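Local coordinates for protein metallo-beta-lactamase (Chryseobacterium indologenes, PDB 3L6N) that is a zinc-dependent class B beta-lactamase that hydrolyses the beta-lactam ring of penicillins, cephalosporins and carbapenems, conferring resistance to them, at residues P9-K12 and N13-I17; T95-T98 and A99-E103. One frame throughout, in Å; residues are numbered along the deposited sequence.

Interaction 1 of 2, residues P9-K12 and N13-I17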
# COMPACT_ATOMS: atom_id res chain seq x y z
N PRO A 9 6.03 9.85 11.98
CA PRO A 9 6.63 11.12 11.55
C PRO A 9 6.95 11.06 10.06
O PRO A 9 7.50 10.04 9.60
CB PRO A 9 7.91 11.22 12.39
CG PRO A 9 7.63 10.34 13.58
CD PRO A 9 6.86 9.19 13.01
N PRO A 10 6.59 12.11 9.30
CA PRO A 10 6.68 12.00 7.85
C PRO A 10 8.10 12.08 7.31
O PRO A 10 9.02 12.57 8.00
CB PRO A 10 5.87 13.22 7.36
CG PRO A 10 5.92 14.20 8.50
CD PRO A 10 5.85 13.32 9.71
N ILE A 11 8.26 11.59 6.08
CA ILE A 11 9.47 11.77 5.30
C ILE A 11 9.31 13.07 4.51
O ILE A 11 8.34 13.25 3.78
CB ILE A 11 9.71 10.58 4.32
CG1 ILE A 11 9.76 9.24 5.06
CG2 ILE A 11 11.00 10.79 3.51
CD1 ILE A 11 8.49 8.42 4.97
N LYS A 12 10.27 13.98 4.70
CA LYS A 12 10.26 15.29 4.04
C LYS A 12 8.87 15.96 3.98
O LYS A 12 8.34 16.27 2.92
CB LYS A 12 10.91 15.23 2.64
CG LYS A 12 12.37 14.80 2.63
CD LYS A 12 12.91 15.06 1.23
CE LYS A 12 14.14 14.24 0.92
NZ LYS A 12 14.55 14.53 -0.49
N ASN A 13 8.28 16.12 5.17
CA ASN A 13 7.06 16.91 5.38
C ASN A 13 5.77 16.19 4.97
O ASN A 13 4.83 16.10 5.77
CB ASN A 13 7.17 18.28 4.68
CG ASN A 13 6.18 19.30 5.19
OD1 ASN A 13 5.81 19.29 6.38
ND2 ASN A 13 5.77 20.21 4.32
N ASN A 14 5.75 15.65 3.75
CA ASN A 14 4.48 15.27 3.12
C ASN A 14 4.19 13.79 2.97
O ASN A 14 3.01 13.41 2.85
CB ASN A 14 4.34 15.95 1.75
CG ASN A 14 3.95 17.42 1.86
OD1 ASN A 14 3.76 17.95 2.95
ND2 ASN A 14 3.86 18.09 0.71
N LEU A 15 5.23 12.95 2.97
CA LEU A 15 5.03 11.52 2.79
C LEU A 15 4.92 10.81 4.14
O LEU A 15 5.86 10.80 4.95
CB LEU A 15 6.16 10.90 1.95
CG LEU A 15 5.96 9.42 1.61
CD1 LEU A 15 4.69 9.21 0.76
CD2 LEU A 15 7.19 8.95 0.86
N HIS A 16 3.76 10.19 4.37
CA HIS A 16 3.47 9.56 5.66
C HIS A 16 3.28 8.07 5.55
O HIS A 16 2.61 7.59 4.63
CB HIS A 16 2.20 10.16 6.27
CG HIS A 16 2.32 11.60 6.67
ND1 HIS A 16 2.40 12.63 5.75
CD2 HIS A 16 2.32 12.19 7.89
CE1 HIS A 16 2.46 13.79 6.39
NE2 HIS A 16 2.41 13.55 7.69
N ILE A 17 3.85 7.34 6.50
CA ILE A 17 3.55 5.93 6.73
C ILE A 17 2.46 5.92 7.78
O ILE A 17 2.57 6.65 8.75
CB ILE A 17 4.77 5.18 7.32
CG1 ILE A 17 5.94 5.25 6.34
CG2 ILE A 17 4.40 3.73 7.68
CD1 ILE A 17 7.30 5.33 7.04
O HOH W 1 5.33 8.93 8.27
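His-16 carries its CG beside the backbone N, trans to the carbonyl carbon (chi1 -67°), and a chi2 of 71° turns the imidazole so that one face lies against Pro-10. The two side chains run alongside each other, pointing the same way, and Pro-10 CB stands almost straight over the middle of the ring, 3.5 Å from its centroid, in a CH-pi contact. A proline suits this place because its rigid ring offers C-H groups to the face. At the edge, in plane, His-16 ND1 gives a weak hydrogen bond to Asn-14 O (3.1 Å), which limits the swing of the ring, while Tyr-35 stacks on it and His-65 meets it steeply.

Beside this, Ile-11 and Leu-15 form a hydrogen-bonded antiparallel pair. Ile-11 N donates to Leu-15 O over 2.8 Å, and Leu-15 N returns a longer bond of 3.2 Å to Ile-11 O. The chain reverses through Lys-12, in a left-handed helical conformation, and Asn-13 (phi 79°), where it makes a classic gamma turn closed by the weak bond from Asn-14 N to Lys-12 O (2.8 Å).

Beyond the pair, the next rung is bridged by a water, which accepts from Ile-17 N at 2.8 Å and donates weakly to Pro-9 O. Ile-11 and Leu-15 also both pack on Val-153, as their branched apolar side chains befit.

The polar chemistry here is therefore mostly backbone, tying a tight reversal to the start of strand 15-24. The side chains add apolar packing by Ile-11 and Leu-15 on one face and, on the other, an imidazole whose bond to Asn-14 O is weak and which is positioned mainly by its neighbours.

Interaction 2 of 2, residues T95-T98 and A99-E103; sequences TYAT and AKTNE
Ala-99 follows directly on Thr-98 and opens the helix, its small methyl turned outward but still touching the carbonyl carbon of Thr-98. Lys-100 brings only its aliphatic CB near, 3.9 Å from Thr-98 OG1, and its long chain then leads off, as suits an exposed position. At Thr-101 the contact becomes specific: its backbone N donates to Thr-98 OG1 over 3.0 Å, with an N-H...O angle of 159°. This is an N-cap, with Thr-98 OG1 tucked between its own backbone N and carbonyl carbon (chi1 63°) to meet one of the N-H groups of the first helical turn, which have no preceding turn to supply acceptors.

Strand 94-97, helix 99-107 and strand 115-116 form a beta-alpha-beta unit, and the cap marks the corner between the first two, where the axes of residues 95-97 and 99-103 stand at 99°. The Thr-101 side chain crosses that of Thr-98 nearly at right angles; its OG1 is hydrogen-bonded to Asp-142 and accepts from a water that itself accepts from Thr-98 N, while CG2 packs 3.8 Å from Ala-97 CB. Asn-102 N gives a nearly straight hydrogen bond to Thr-98 O (3.0 Å), and its carboxamide lies beside the methyl of Ala-97, with ND2 hydrogen-bonded to Ser-113.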
# COMPACT_ATOMS: atom_id res chain seq x y z
N THR A 95 -10.78 6.89 -7.16
CA THR A 95 -10.06 5.69 -6.74
C THR A 95 -9.31 5.10 -7.93
O THR A 95 -9.79 5.17 -9.08
CB THR A 95 -11.00 4.64 -6.16
OG1 THR A 95 -12.06 4.38 -7.10
CG2 THR A 95 -11.59 5.12 -4.84
N TYR A 96 -8.16 4.51 -7.63
CA TYR A 96 -7.22 4.06 -8.66
C TYR A 96 -6.79 2.63 -8.40
O TYR A 96 -6.34 2.29 -7.29
CB TYR A 96 -5.98 4.95 -8.68
CG TYR A 96 -6.21 6.37 -9.15
CD1 TYR A 96 -6.74 7.32 -8.29
CD2 TYR A 96 -5.84 6.76 -10.44
CE1 TYR A 96 -6.95 8.63 -8.71
CE2 TYR A 96 -6.04 8.07 -10.86
CZ TYR A 96 -6.59 8.99 -9.99
OH TYR A 96 -6.80 10.29 -10.39
N ALA A 97 -6.91 1.79 -9.43
CA ALA A 97 -6.43 0.41 -9.36
C ALA A 97 -6.03 -0.02 -10.76
O ALA A 97 -6.50 0.56 -11.75
CB ALA A 97 -7.52 -0.52 -8.83
N THR A 98 -5.17 -1.01 -10.85
CA THR A 98 -4.85 -1.59 -12.15
C THR A 98 -6.03 -2.39 -12.70
O THR A 98 -6.94 -2.77 -11.94
CB THR A 98 -3.66 -2.55 -12.08
OG1 THR A 98 -4.01 -3.65 -11.23
CG2 THR A 98 -2.40 -1.86 -11.56
N ALA A 99 -6.02 -2.64 -14.00
CA ALA A 99 -7.02 -3.52 -14.61
C ALA A 99 -7.08 -4.88 -13.92
O ALA A 99 -8.16 -5.39 -13.64
CB ALA A 99 -6.76 -3.66 -16.11
N LYS A 100 -5.91 -5.45 -13.61
CA LYS A 100 -5.85 -6.76 -12.94
C LYS A 100 -6.51 -6.74 -11.57
O LYS A 100 -7.26 -7.64 -11.20
CB LYS A 100 -4.39 -7.24 -12.82
CG LYS A 100 -3.72 -7.50 -14.17
CD LYS A 100 -4.23 -8.77 -14.84
CE LYS A 100 -3.47 -9.06 -16.14
NZ LYS A 100 -3.85 -10.37 -16.75
N THR A 101 -6.22 -5.68 -10.81
CA THR A 101 -6.79 -5.54 -9.47
C THR A 101 -8.30 -5.42 -9.56
O THR A 101 -9.03 -6.03 -8.79
CB THR A 101 -6.14 -4.35 -8.75
OG1 THR A 101 -4.79 -4.70 -8.41
CG2 THR A 101 -6.89 -4.01 -7.45
N ASN A 102 -8.77 -4.63 -10.53
CA ASN A 102 -10.21 -4.50 -10.74
C ASN A 102 -10.87 -5.80 -11.13
O ASN A 102 -11.97 -6.07 -10.69
CB ASN A 102 -10.51 -3.41 -11.78
CG ASN A 102 -10.48 -2.02 -11.17
OD1 ASN A 102 -10.75 -1.85 -9.99
ND2 ASN A 102 -10.14 -1.03 -11.99
N GLU A 103 -10.19 -6.62 -11.93
CA GLU A 103 -10.72 -7.92 -12.31
C GLU A 103 -10.90 -8.81 -11.09
O GLU A 103 -11.89 -9.53 -10.98
CB GLU A 103 -9.80 -8.60 -13.31
CG GLU A 103 -9.94 -8.07 -14.72
CD GLU A 103 -8.74 -8.37 -15.58
OE1 GLU A 103 -7.83 -9.10 -15.13
OE2 GLU A 103 -8.70 -7.87 -16.72
O HOH W 2 -4.04 -1.85 -8.28

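How the interactions relate
Interactions 1 and 2 share the large mixed sheet but sit near opposite edges of it, each on the second strand from an edge: residues 9-17 lead into strand 15-24, whereas residues 95-103 run from strand 94-97 into helix 99-107. They lie on opposite sides of the chain's centre, with centres 26 Å apart and nearest atoms about 15 Å apart, so neither touches the other. Neither contains a zinc ligand. Interaction 2 is the closer to the site, the Thr-101 side chain being about 5 Å from that of the ligand His-76 and about 10 Å from a zinc ion; in the more remote interaction 1, the Ile-17 side chain is about 11 Å from that of the ligand His-200 and about 13 Å from a zinc ion.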